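Local coordinates for prolyl 4-hydroxylase alpha subunit Fe(2+) 2OG dioxygenase domain-containing protein (PDB 3W20) that probably acts as a 2-oxoglutarate-dependent dioxygenase on N-substituted L-amino acids, and binds a zinc ion in its metal site, at residues A[5-10]-A[36-41]; A[179-184]-A[238-243]; A[101-106]-A[134-139]; A[76-81]-A[94-99]. All blocks are in the same frame, centred on the assembly; numbering follows the deposited sequence.

In the fold
Along the chain the four contacts come in series, in the order 1, 4, 3, 2; none nests within or crosses another. Interaction 1 pairs strand 4-10 with strand 37-41, closing a loop that holds strand 17-22 and helix 23-31. Interaction 4 then closes a short helix-loop-helix excursion, bringing the start of helix 78-83 against helix 87-107. The far part of that same long helix receives the loop before strand 139-143 in interaction 3. Interaction 2, closing last over 53 residues, joins strands 178-185 and 236-241 of the main sheet. Strand 236-241 also pairs with 37-41, so interactions 1 and 2 share a sheet; 3 and 4 build the helical side, where the second subunit binds.

Interaction 1: A[5-10]-A[36-41]; sequences YPAQLM and DAIVMD
A classic beta bulge marks one end of this antiparallel pair, where Asp-36 and Ala-37 both face Met-10. Met-10 O takes two donors there, Asp-36 N at 2.9 Å and Ala-37 N at 3.2 Å. From the bulge the strands run at 162° to each other in regular register. Gln-8 and Val-39 form a hydrogen-bonded pair, with Gln-8 N to Val-39 O at 2.8 Å and Val-39 N to Gln-8 O at 3.0 Å. Asp-41 N closes the far end on Pro-6 O at 2.9 Å.

Side chains alternate between two faces. On one, Leu-9 and Ile-38 lie alongside each other, pointing the same way, with Leu-9 CG 4.0 Å from Ile-38 CG1. Further along this face sit Ala-7 and Met-40. The selenomethionine Met-40 is straight through its middle and then bends at chi3 (64°), which brings CE to 3.8 Å from CD2 of the Tyr-5 ring.

Ile-38 and Met-40 rest on Ala-26 of helix 23-31, while Ala-37 and Val-39 touch Phe-240 and Thr-238 of strand 236-241. Strand 17-22 pairs with the other edge of 5-10, so the contact lies inside the sheet.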
loop_
_atom_site.group_PDB
_atom_site.type_symbol
_atom_site.label_atom_id
_atom_site.label_comp_id
_atom_site.label_asym_id
_atom_site.label_seq_id
_atom_site.Cartn_x
_atom_site.Cartn_y
_atom_site.Cartn_z
ATOM N N TYR A 5 -14.470 7.199 34.017
ATOM C CA TYR A 5 -15.367 8.128 33.441
ATOM C C TYR A 5 -16.777 7.587 33.602
ATOM O O TYR A 5 -16.946 6.374 33.612
ATOM C CB TYR A 5 -15.078 8.176 31.971
ATOM C CG TYR A 5 -13.689 8.460 31.581
ATOM C CD1 TYR A 5 -13.273 9.775 31.415
ATOM C CD2 TYR A 5 -12.771 7.413 31.288
ATOM C CE1 TYR A 5 -11.988 10.052 30.960
ATOM C CE2 TYR A 5 -11.491 7.690 30.856
ATOM C CZ TYR A 5 -11.115 9.011 30.700
ATOM O OH TYR A 5 -9.841 9.328 30.240
ATOM N N PRO A 6 -17.792 8.480 33.748
ATOM C CA PRO A 6 -19.196 8.083 33.720
ATOM C C PRO A 6 -19.458 7.217 32.463
ATOM O O PRO A 6 -19.087 7.642 31.352
ATOM C CB PRO A 6 -19.936 9.450 33.572
ATOM C CG PRO A 6 -19.004 10.467 34.178
ATOM C CD PRO A 6 -17.622 9.961 33.797
ATOM N N ALA A 7 -20.140 6.080 32.627
ATOM C CA ALA A 7 -20.423 5.161 31.493
ATOM C C ALA A 7 -21.857 4.634 31.578
ATOM O O ALA A 7 -22.393 4.370 32.698
ATOM C CB ALA A 7 -19.407 4.018 31.453
ATOM N N GLN A 8 -22.493 4.555 30.434
ATOM C CA GLN A 8 -23.782 3.806 30.361
ATOM C C GLN A 8 -23.541 2.539 29.561
ATOM O O GLN A 8 -23.047 2.582 28.401
ATOM C CB GLN A 8 -24.877 4.622 29.675
ATOM C CG GLN A 8 -25.273 5.958 30.387
ATOM C CD GLN A 8 -25.836 5.739 31.807
ATOM O OE1 GLN A 8 -26.712 4.898 32.003
ATOM N NE2 GLN A 8 -25.319 6.505 32.811
ATOM N N LEU A 9 -23.888 1.402 30.148
ATOM C CA LEU A 9 -23.607 0.142 29.458
ATOM C C LEU A 9 -24.932 -0.460 28.952
ATOM O O LEU A 9 -25.857 -0.718 29.737
ATOM C CB LEU A 9 -22.883 -0.793 30.442
ATOM C CG LEU A 9 -22.334 -2.144 30.001
ATOM C CD1 LEU A 9 -21.204 -2.415 31.006
ATOM C CD2 LEU A 9 -23.379 -3.265 30.058
HETATM N N MSE A 10 -25.052 -0.710 27.638
HETATM C CA MSE A 10 -26.325 -1.098 27.054
HETATM C C MSE A 10 -26.282 -2.494 26.541
HETATM O O MSE A 10 -25.347 -2.848 25.821
HETATM C CB MSE A 10 -26.713 -0.209 25.871
HETATM C CG MSE A 10 -25.618 0.790 25.519
HETATM SE SE MSE A 10 -25.921 2.432 26.594
HETATM C CE MSE A 10 -27.472 2.506 25.512
ATOM N N ASP A 36 -23.529 -4.605 24.463
ATOM C CA ASP A 36 -23.534 -4.365 23.056
ATOM C C ASP A 36 -22.965 -2.968 22.713
ATOM O O ASP A 36 -22.373 -2.777 21.673
ATOM C CB ASP A 36 -24.961 -4.573 22.577
ATOM C CG ASP A 36 -25.452 -5.964 22.899
ATOM O OD1 ASP A 36 -24.779 -6.901 22.449
ATOM O OD2 ASP A 36 -26.381 -6.135 23.732
ATOM N N ALA A 37 -23.214 -1.997 23.559
ATOM C CA ALA A 37 -22.645 -0.658 23.420
ATOM C C ALA A 37 -22.406 -0.045 24.760
ATOM O O ALA A 37 -23.079 -0.360 25.757
ATOM C CB ALA A 37 -23.552 0.257 22.578
ATOM N N ILE A 38 -21.432 0.824 24.804
ATOM C CA ILE A 38 -21.072 1.597 26.017
ATOM C C ILE A 38 -20.837 3.027 25.573
ATOM O O ILE A 38 -20.063 3.324 24.610
ATOM C CB ILE A 38 -19.841 1.052 26.709
ATOM C CG1 ILE A 38 -20.094 -0.423 27.116
ATOM C CG2 ILE A 38 -19.581 1.825 28.050
ATOM C CD1 ILE A 38 -18.898 -1.050 27.890
ATOM N N VAL A 39 -21.493 3.946 26.288
ATOM C CA VAL A 39 -21.283 5.372 26.017
ATOM C C VAL A 39 -20.640 6.050 27.220
ATOM O O VAL A 39 -21.161 5.944 28.340
ATOM C CB VAL A 39 -22.593 6.083 25.661
ATOM C CG1 VAL A 39 -22.265 7.570 25.420
ATOM C CG2 VAL A 39 -23.197 5.486 24.380
HETATM N N MSE A 40 -19.501 6.730 27.034
HETATM C CA MSE A 40 -18.701 7.236 28.161
HETATM C C MSE A 40 -18.448 8.746 28.024
HETATM O O MSE A 40 -18.225 9.252 26.952
HETATM C CB MSE A 40 -17.287 6.550 28.118
HETATM C CG MSE A 40 -17.430 5.029 28.004
HETATM SE SE MSE A 40 -15.609 4.230 28.089
HETATM C CE MSE A 40 -15.155 4.789 29.898
ATOM N N ASP A 41 -18.502 9.470 29.148
ATOM C CA ASP A 41 -18.287 10.909 29.166
ATOM C C ASP A 41 -16.803 11.154 29.348
ATOM O O ASP A 41 -16.266 11.075 30.430
ATOM C CB ASP A 41 -19.058 11.534 30.335
ATOM C CG ASP A 41 -20.540 11.474 30.158
ATOM O OD1 ASP A 41 -21.049 10.890 29.183
ATOM O OD2 ASP A 41 -21.245 12.031 31.012
#

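Interaction 2: A[179-184]-A[238-243]; sequences GGFLTI and TLFQSK
Two phenylalanines, Phe-181 and Phe-240, meet at about a right angle on one face of this antiparallel strand pair, and here the packing is tight. CE2 of Phe-240 comes in the plane of the Phe-181 ring, at its edge, 3.7 Å from Phe-181 CE2. One face of the Phe-181 ring is covered, toward its rim, by Thr-238 CB, 3.9 Å from the ring centroid in a CH-pi contact. Both rings have CG between the backbone N and the carbonyl carbon (chi1 62° and 61°), which stands each ring out from the sheet, with its end leaning toward the partner strand. Gly-179 CA lies off-centre over the Phe-240 ring, so the ring takes the place a side chain would need. On the opposite face Leu-239 CD2 reaches Gly-180 CA at 3.8 Å.

Four backbone bonds fix the register, among them Thr-238 N to Phe-181 O at 2.8 Å. Past Phe-181 direct contact thins out, Thr-183 being joined through a water that donates to Phe-181 O at 2.7 Å and accepts from Thr-183 OG1 and Thr-238 OG1. The pairing itself continues to Gly-235 and Gln-236.

These are neighbouring core strands of the double-stranded beta-helix, beside zinc ligands His-155, Asp-157 and His-246, the last edge-to-face with Phe-240. Strand 255-265 flanks the far edge of 178-185, bringing Arg-255 against Phe-181, and strand 193-196 packs on both rings.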
loop_
_atom_site.group_PDB
_atom_site.type_symbol
_atom_site.label_atom_id
_atom_site.label_comp_id
_atom_site.label_asym_id
_atom_site.label_seq_id
_atom_site.Cartn_x
_atom_site.Cartn_y
_atom_site.Cartn_z
ATOM N N GLY A 179 -16.313 -0.696 17.204
ATOM C CA GLY A 179 -16.134 0.666 16.669
ATOM C C GLY A 179 -16.030 1.587 17.896
ATOM O O GLY A 179 -16.641 1.294 18.953
ATOM N N GLY A 180 -15.256 2.675 17.786
ATOM C CA GLY A 180 -15.142 3.625 18.902
ATOM C C GLY A 180 -15.181 4.995 18.237
ATOM O O GLY A 180 -14.320 5.270 17.336
ATOM N N PHE A 181 -16.143 5.876 18.606
ATOM C CA PHE A 181 -16.039 7.237 18.035
ATOM C C PHE A 181 -16.416 8.252 19.094
ATOM O O PHE A 181 -17.330 8.005 19.944
ATOM C CB PHE A 181 -16.934 7.389 16.774
ATOM C CG PHE A 181 -18.441 7.197 17.034
ATOM C CD1 PHE A 181 -19.267 8.286 17.333
ATOM C CD2 PHE A 181 -19.031 5.903 16.972
ATOM C CE1 PHE A 181 -20.647 8.115 17.559
ATOM C CE2 PHE A 181 -20.391 5.732 17.205
ATOM C CZ PHE A 181 -21.242 6.821 17.502
ATOM N N LEU A 182 -15.628 9.319 19.110
ATOM C CA LEU A 182 -15.806 10.418 20.073
ATOM C C LEU A 182 -16.581 11.507 19.305
ATOM O O LEU A 182 -16.194 11.861 18.194
ATOM C CB LEU A 182 -14.439 10.959 20.460
ATOM C CG LEU A 182 -14.516 12.272 21.297
ATOM C CD1 LEU A 182 -15.220 12.102 22.657
ATOM C CD2 LEU A 182 -13.057 12.686 21.528
ATOM N N THR A 183 -17.701 11.966 19.878
ATOM C CA THR A 183 -18.506 13.011 19.190
ATOM C C THR A 183 -17.914 14.357 19.647
ATOM O O THR A 183 -17.619 14.570 20.837
ATOM C CB THR A 183 -20.015 12.853 19.512
ATOM O OG1 THR A 183 -20.455 11.582 18.985
ATOM C CG2 THR A 183 -20.838 13.922 18.716
ATOM N N ILE A 184 -17.697 15.194 18.653
ATOM C CA ILE A 184 -17.087 16.538 18.852
ATOM C C ILE A 184 -18.138 17.657 18.685
ATOM O O ILE A 184 -18.215 18.547 19.549
ATOM C CB ILE A 184 -15.918 16.743 17.867
ATOM C CG1 ILE A 184 -14.767 15.748 18.183
ATOM C CG2 ILE A 184 -15.341 18.160 17.993
ATOM C CD1 ILE A 184 -14.130 15.866 19.550
ATOM N N THR A 238 -18.487 6.612 22.123
ATOM C CA THR A 238 -19.380 5.493 21.970
ATOM C C THR A 238 -18.541 4.269 21.507
ATOM O O THR A 238 -17.851 4.396 20.492
ATOM C CB THR A 238 -20.399 5.835 20.911
ATOM O OG1 THR A 238 -21.167 6.940 21.419
ATOM C CG2 THR A 238 -21.421 4.696 20.742
ATOM N N LEU A 239 -18.640 3.161 22.235
ATOM C CA LEU A 239 -17.890 1.940 21.945
ATOM C C LEU A 239 -18.956 0.860 21.704
ATOM O O LEU A 239 -19.955 0.788 22.477
ATOM C CB LEU A 239 -17.047 1.586 23.115
ATOM C CG LEU A 239 -16.003 2.646 23.534
ATOM C CD1 LEU A 239 -15.483 2.233 24.889
ATOM C CD2 LEU A 239 -14.920 2.501 22.475
ATOM N N PHE A 240 -18.897 0.164 20.565
ATOM C CA PHE A 240 -19.918 -0.780 20.304
ATOM C C PHE A 240 -19.430 -1.948 19.474
ATOM O O PHE A 240 -18.370 -1.868 18.825
ATOM C CB PHE A 240 -21.113 -0.152 19.504
ATOM C CG PHE A 240 -20.726 0.389 18.154
ATOM C CD1 PHE A 240 -21.128 -0.253 16.968
ATOM C CD2 PHE A 240 -20.009 1.595 18.060
ATOM C CE1 PHE A 240 -20.742 0.279 15.709
ATOM C CE2 PHE A 240 -19.621 2.118 16.816
ATOM C CZ PHE A 240 -20.008 1.488 15.645
ATOM N N GLN A 241 -20.239 -3.017 19.487
ATOM C CA GLN A 241 -19.847 -4.195 18.668
ATOM C C GLN A 241 -20.203 -3.914 17.219
ATOM O O GLN A 241 -21.416 -3.871 16.804
ATOM C CB GLN A 241 -20.476 -5.504 19.196
ATOM C CG GLN A 241 -19.977 -5.827 20.566
ATOM C CD GLN A 241 -20.265 -7.305 20.923
ATOM O OE1 GLN A 241 -20.060 -8.186 20.078
ATOM N NE2 GLN A 241 -20.727 -7.573 22.114
ATOM N N SER A 242 -19.180 -3.749 16.346
ATOM C CA SER A 242 -19.477 -3.164 15.048
ATOM C C SER A 242 -20.058 -4.173 14.029
ATOM O O SER A 242 -20.521 -3.778 12.958
ATOM C CB SER A 242 -18.255 -2.426 14.493
ATOM O OG SER A 242 -17.251 -3.359 14.075
ATOM N N LYS A 243 -20.068 -5.483 14.391
ATOM C CA LYS A 243 -20.731 -6.455 13.500
ATOM C C LYS A 243 -22.289 -6.338 13.482
ATOM O O LYS A 243 -22.925 -6.897 12.551
ATOM C CB LYS A 243 -20.257 -7.869 13.892
ATOM C CG LYS A 243 -18.870 -8.063 13.251
ATOM C CD LYS A 243 -18.392 -9.480 13.534
ATOM C CE LYS A 243 -19.276 -10.638 13.037
ATOM N NZ LYS A 243 -19.543 -10.554 11.534
HETATM O O HOH W 1 -19.631 9.310 20.530
#

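Interaction 3: A[101-106]-A[134-139]; sequences CRVNDG and EFLLAT
Asn-104 and Leu-137 are the residues whose CA atoms come nearest, 6.2 Å apart, where one side of a helix faces a chain without regular structure. Residues 101-106 belong to the long helix 87-107. Residues 134-139 leave a short strand at Glu-134 and pass through a loop toward strand 139-143, offering peptide groups to the helix.

One side chain does most of the joining. Asn-104 has CG anti to its carbonyl carbon (chi1 -84°), which sends the amide straight at the loop. Both N-H bonds of ND2 are used: one meets Phe-135 O at 2.8 Å, exactly in the amide plane though tilted from the carbonyl plane of its acceptor, and the other reaches Glu-134 OE1 at 3.1 Å. That carboxylate is met on its anti side and out of its own plane, the two flat groups standing 50° apart. Asn-104 OD1 accepts from Leu-137 N at 2.9 Å, a rather bent bond (136° at the hydrogen). With three bonds the buried amide is fixed in its rotation. Next to it Val-103 CG2 presses on Leu-136 CD1 at 3.5 Å, closer than usual for carbons.

The Glu-134 carboxylate has a second partner: OE2 forms a salt bridge with Arg-108. Cys-101, one turn back from Asn-104, forms a disulfide with Cys-101 of the second subunit. This is a side-chain amide standing in for a peptide: with its C=O and N-H groups Asn-104 takes up the Phe-135 carbonyl and the Leu-137 N-H, and so joins the dimer-forming helix to the approach to strand 139-143.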
loop_
_atom_site.group_PDB
_atom_site.type_symbol
_atom_site.label_atom_id
_atom_site.label_comp_id
_atom_site.label_asym_id
_atom_site.label_seq_id
_atom_site.Cartn_x
_atom_site.Cartn_y
_atom_site.Cartn_z
ATOM N N CYS A 101 0.984 5.220 5.908
ATOM C CA CYS A 101 2.290 5.466 6.370
ATOM C C CYS A 101 2.619 6.980 6.480
ATOM O O CYS A 101 3.281 7.353 7.425
ATOM C CB CYS A 101 3.273 4.586 5.606
ATOM S SG CYS A 101 4.866 5.374 5.256
ATOM N N ARG A 102 2.084 7.825 5.588
ATOM C CA ARG A 102 2.310 9.288 5.620
ATOM C C ARG A 102 1.613 9.854 6.852
ATOM O O ARG A 102 2.107 10.726 7.523
ATOM C CB ARG A 102 1.754 9.996 4.367
ATOM C CG ARG A 102 2.563 9.788 3.079
ATOM C CD ARG A 102 3.978 10.347 3.207
ATOM N NE ARG A 102 4.979 9.708 2.329
ATOM C CZ ARG A 102 6.282 9.995 2.352
ATOM N NH1 ARG A 102 6.727 10.928 3.203
ATOM N NH2 ARG A 102 7.149 9.361 1.533
ATOM N N VAL A 103 0.444 9.344 7.172
ATOM C CA VAL A 103 -0.371 10.073 8.133
ATOM C C VAL A 103 -0.316 9.471 9.554
ATOM O O VAL A 103 -0.608 10.189 10.544
ATOM C CB VAL A 103 -1.833 10.212 7.699
ATOM C CG1 VAL A 103 -2.010 10.622 6.240
ATOM C CG2 VAL A 103 -2.561 8.920 7.909
ATOM N N ASN A 104 0.080 8.219 9.698
ATOM C CA ASN A 104 0.024 7.567 11.030
ATOM C C ASN A 104 1.047 8.151 12.025
ATOM O O ASN A 104 0.794 8.103 13.207
ATOM C CB ASN A 104 0.270 6.079 10.962
ATOM C CG ASN A 104 -1.002 5.294 10.630
ATOM O OD1 ASN A 104 -2.087 5.846 10.565
ATOM N ND2 ASN A 104 -0.845 4.033 10.455
ATOM N N ASP A 105 2.143 8.738 11.523
ATOM C CA ASP A 105 3.155 9.326 12.402
ATOM C C ASP A 105 2.563 10.441 13.242
ATOM O O ASP A 105 2.771 10.498 14.480
ATOM C CB ASP A 105 4.381 9.766 11.598
ATOM C CG ASP A 105 5.311 8.579 11.233
ATOM O OD1 ASP A 105 5.183 7.479 11.812
ATOM O OD2 ASP A 105 6.178 8.748 10.347
ATOM N N GLY A 106 1.787 11.293 12.584
ATOM C CA GLY A 106 0.910 12.233 13.277
ATOM C C GLY A 106 -0.241 11.604 14.068
ATOM O O GLY A 106 -0.470 11.946 15.277
ATOM N N GLU A 134 1.466 -0.652 8.207
ATOM C CA GLU A 134 0.352 -0.323 9.095
ATOM C C GLU A 134 -0.871 0.012 8.242
ATOM O O GLU A 134 -0.780 0.635 7.189
ATOM C CB GLU A 134 0.688 0.901 9.938
ATOM C CG GLU A 134 1.883 0.614 10.873
ATOM C CD GLU A 134 2.236 1.834 11.713
ATOM O OE1 GLU A 134 1.879 2.972 11.384
ATOM O OE2 GLU A 134 2.875 1.608 12.753
ATOM N N PHE A 135 -2.016 -0.408 8.781
ATOM C CA PHE A 135 -3.297 0.146 8.400
ATOM C C PHE A 135 -3.389 1.591 8.890
ATOM O O PHE A 135 -2.683 2.015 9.862
ATOM C CB PHE A 135 -4.367 -0.663 9.090
ATOM C CG PHE A 135 -4.641 -2.035 8.421
ATOM C CD1 PHE A 135 -5.814 -2.269 7.707
ATOM C CD2 PHE A 135 -3.744 -3.064 8.553
ATOM C CE1 PHE A 135 -6.035 -3.525 7.097
ATOM C CE2 PHE A 135 -3.955 -4.304 7.951
ATOM C CZ PHE A 135 -5.105 -4.545 7.244
ATOM N N LEU A 136 -4.251 2.355 8.227
ATOM C CA LEU A 136 -4.571 3.691 8.682
ATOM C C LEU A 136 -5.067 3.601 10.138
ATOM O O LEU A 136 -5.863 2.694 10.483
ATOM C CB LEU A 136 -5.700 4.283 7.788
ATOM C CG LEU A 136 -6.274 5.585 8.304
ATOM C CD1 LEU A 136 -5.136 6.598 8.108
ATOM C CD2 LEU A 136 -7.472 6.049 7.495
ATOM N N LEU A 137 -4.691 4.571 11.006
ATOM C CA LEU A 137 -5.104 4.435 12.439
ATOM C C LEU A 137 -6.518 4.901 12.787
ATOM O O LEU A 137 -7.179 4.310 13.665
ATOM C CB LEU A 137 -4.112 5.176 13.391
ATOM C CG LEU A 137 -2.949 4.314 13.826
ATOM C CD1 LEU A 137 -1.793 5.216 14.383
ATOM C CD2 LEU A 137 -3.433 3.365 14.977
ATOM N N ALA A 138 -6.949 5.979 12.170
ATOM C CA ALA A 138 -8.186 6.668 12.671
ATOM C C ALA A 138 -8.500 7.767 11.672
ATOM O O ALA A 138 -7.638 8.129 10.882
ATOM C CB ALA A 138 -8.037 7.216 14.103
ATOM N N THR A 139 -9.722 8.303 11.735
ATOM C CA THR A 139 -10.179 9.328 10.867
ATOM C C THR A 139 -11.024 10.364 11.642
ATOM O O THR A 139 -11.737 10.068 12.639
ATOM C CB THR A 139 -11.038 8.796 9.676
ATOM O OG1 THR A 139 -12.118 8.100 10.217
ATOM C CG2 THR A 139 -10.350 7.778 8.833
#

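Interaction 4: A[76-81]-A[94-99]; sequences VTLGQL and AEYFGI
The Tyr-96 ring meets the carbonyl of Val-76 edge-on: Val-76 O lies near the ring plane, 3.2 Å from CD1 of Tyr-96. Leu-81 reaches the ring obliquely, its CD2 3.9 Å from Tyr-96 CG, and the peptide between Thr-77 and Leu-78 approaches in the same slanting manner, Leu-78 N being 3.5 Å from Tyr-96 CE1. Within the helix, Tyr-96 CD2 stands over the centre of one face of the neighbouring Phe-97 ring, 3.5 Å above its plane. Leu-81 CD2 touches Phe-97 too, again obliquely.

With CG anti to the backbone N (chi1 -180°), Tyr-96 projects off helix 87-107 into the bend just before helix 78-83. Val-76 has both methyls engaged: CG1 sits 4.0 Å from Tyr-96 CD1, and CG2 is 4.0 Å from Ile-99 CD1, a helical turn further on. The bend is held by a capping box. Thr-77 OG1, at the N-cap, accepts from Gln-80 N at 3.1 Å, and Thr-77 N donates back to Gln-80 OE1 from above the plane of that amide.

Beyond the ring, Tyr-96 OH is bonded to the C-terminal carboxylate of Asp-273, and makes a weak bond with Leu-136 N. Glu-95 accepts from Tyr-131 N of the second subunit. Between the two segments the chemistry is thus mostly apolar, with the C-H edge of an aromatic ring turned to a carbonyl oxygen, which is probably mildly attractive. The phenol hydroxyl spends its polarity elsewhere, linking the helix pair to the chain terminus.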
loop_
_atom_site.group_PDB
_atom_site.type_symbol
_atom_site.label_atom_id
_atom_site.label_comp_id
_atom_site.label_asym_id
_atom_site.label_seq_id
_atom_site.Cartn_x
_atom_site.Cartn_y
_atom_site.Cartn_z
ATOM N N VAL A 76 -8.440 7.568 2.576
ATOM C CA VAL A 76 -9.034 6.262 2.198
ATOM C C VAL A 76 -9.268 5.396 3.436
ATOM O O VAL A 76 -8.339 5.109 4.177
ATOM C CB VAL A 76 -8.191 5.489 1.116
ATOM C CG1 VAL A 76 -8.928 4.218 0.679
ATOM C CG2 VAL A 76 -7.893 6.417 -0.076
ATOM N N THR A 77 -10.497 4.934 3.631
ATOM C CA THR A 77 -10.812 4.081 4.777
ATOM C C THR A 77 -10.832 2.603 4.363
ATOM O O THR A 77 -10.923 2.314 3.187
ATOM C CB THR A 77 -12.153 4.426 5.429
ATOM O OG1 THR A 77 -13.199 4.123 4.506
ATOM C CG2 THR A 77 -12.176 5.912 5.851
ATOM N N LEU A 78 -10.682 1.704 5.348
ATOM C CA LEU A 78 -10.740 0.271 5.082
ATOM C C LEU A 78 -12.127 -0.073 4.526
ATOM O O LEU A 78 -12.250 -0.899 3.694
ATOM C CB LEU A 78 -10.545 -0.506 6.394
ATOM C CG LEU A 78 -10.341 -1.999 6.133
ATOM C CD1 LEU A 78 -9.040 -2.232 5.430
ATOM C CD2 LEU A 78 -10.344 -2.818 7.392
ATOM N N GLY A 79 -13.201 0.592 5.003
ATOM C CA GLY A 79 -14.531 0.280 4.514
ATOM C C GLY A 79 -14.643 0.638 3.061
ATOM O O GLY A 79 -15.286 -0.079 2.296
ATOM N N GLN A 80 -13.995 1.735 2.666
ATOM C CA GLN A 80 -13.956 2.098 1.235
ATOM C C GLN A 80 -13.086 1.126 0.414
ATOM O O GLN A 80 -13.432 0.726 -0.723
ATOM C CB GLN A 80 -13.437 3.511 1.017
ATOM C CG GLN A 80 -14.303 4.640 1.573
ATOM C CD GLN A 80 -13.520 5.962 1.833
ATOM O OE1 GLN A 80 -12.380 6.160 1.368
ATOM N NE2 GLN A 80 -14.153 6.873 2.556
ATOM N N LEU A 81 -11.995 0.698 1.020
ATOM C CA LEU A 81 -11.150 -0.261 0.330
ATOM C C LEU A 81 -11.899 -1.556 0.065
ATOM O O LEU A 81 -11.715 -2.179 -0.977
ATOM C CB LEU A 81 -9.849 -0.493 1.107
ATOM C CG LEU A 81 -8.825 -1.518 0.566
ATOM C CD1 LEU A 81 -8.377 -1.143 -0.850
ATOM C CD2 LEU A 81 -7.644 -1.634 1.495
ATOM N N ALA A 94 -2.960 -0.037 -2.795
ATOM C CA ALA A 94 -1.685 0.694 -2.834
ATOM C C ALA A 94 -1.947 2.091 -2.229
ATOM O O ALA A 94 -1.100 2.570 -1.476
ATOM C CB ALA A 94 -1.228 0.910 -4.303
ATOM N N GLU A 95 -3.041 2.763 -2.601
ATOM C CA GLU A 95 -3.378 4.102 -2.029
ATOM C C GLU A 95 -3.578 4.041 -0.538
ATOM O O GLU A 95 -2.984 4.826 0.252
ATOM C CB GLU A 95 -4.643 4.767 -2.665
ATOM C CG GLU A 95 -4.510 5.212 -4.103
ATOM C CD GLU A 95 -5.872 5.805 -4.521
ATOM O OE1 GLU A 95 -6.337 6.800 -3.890
ATOM O OE2 GLU A 95 -6.498 5.216 -5.397
ATOM N N TYR A 96 -4.317 3.030 -0.111
ATOM C CA TYR A 96 -4.625 2.913 1.308
ATOM C C TYR A 96 -3.369 2.755 2.143
ATOM O O TYR A 96 -3.163 3.526 3.124
ATOM C CB TYR A 96 -5.571 1.744 1.547
ATOM C CG TYR A 96 -5.935 1.582 3.020
ATOM C CD1 TYR A 96 -6.951 2.324 3.627
ATOM C CD2 TYR A 96 -5.260 0.646 3.794
ATOM C CE1 TYR A 96 -7.254 2.116 4.998
ATOM C CE2 TYR A 96 -5.560 0.433 5.143
ATOM C CZ TYR A 96 -6.544 1.177 5.732
ATOM O OH TYR A 96 -6.824 0.965 7.063
ATOM N N PHE A 97 -2.541 1.812 1.773
ATOM C CA PHE A 97 -1.339 1.529 2.593
ATOM C C PHE A 97 -0.255 2.556 2.400
ATOM O O PHE A 97 0.454 2.849 3.356
ATOM C CB PHE A 97 -0.852 0.101 2.355
ATOM C CG PHE A 97 -1.779 -0.875 3.018
ATOM C CD1 PHE A 97 -1.766 -1.051 4.404
ATOM C CD2 PHE A 97 -2.709 -1.559 2.237
ATOM C CE1 PHE A 97 -2.683 -1.932 5.003
ATOM C CE2 PHE A 97 -3.640 -2.418 2.817
ATOM C CZ PHE A 97 -3.581 -2.610 4.203
ATOM N N GLY A 98 -0.214 3.159 1.228
ATOM C CA GLY A 98 0.783 4.235 0.939
ATOM C C GLY A 98 0.433 5.463 1.780
ATOM O O GLY A 98 1.304 6.138 2.378
ATOM N N ILE A 99 -0.838 5.745 1.900
ATOM C CA ILE A 99 -1.285 6.927 2.678
ATOM C C ILE A 99 -1.076 6.693 4.164
ATOM O O ILE A 99 -0.614 7.581 4.880
ATOM C CB ILE A 99 -2.755 7.281 2.406
ATOM C CG1 ILE A 99 -2.864 7.900 1.006
ATOM C CG2 ILE A 99 -3.323 8.319 3.376
ATOM C CD1 ILE A 99 -4.304 8.037 0.577
#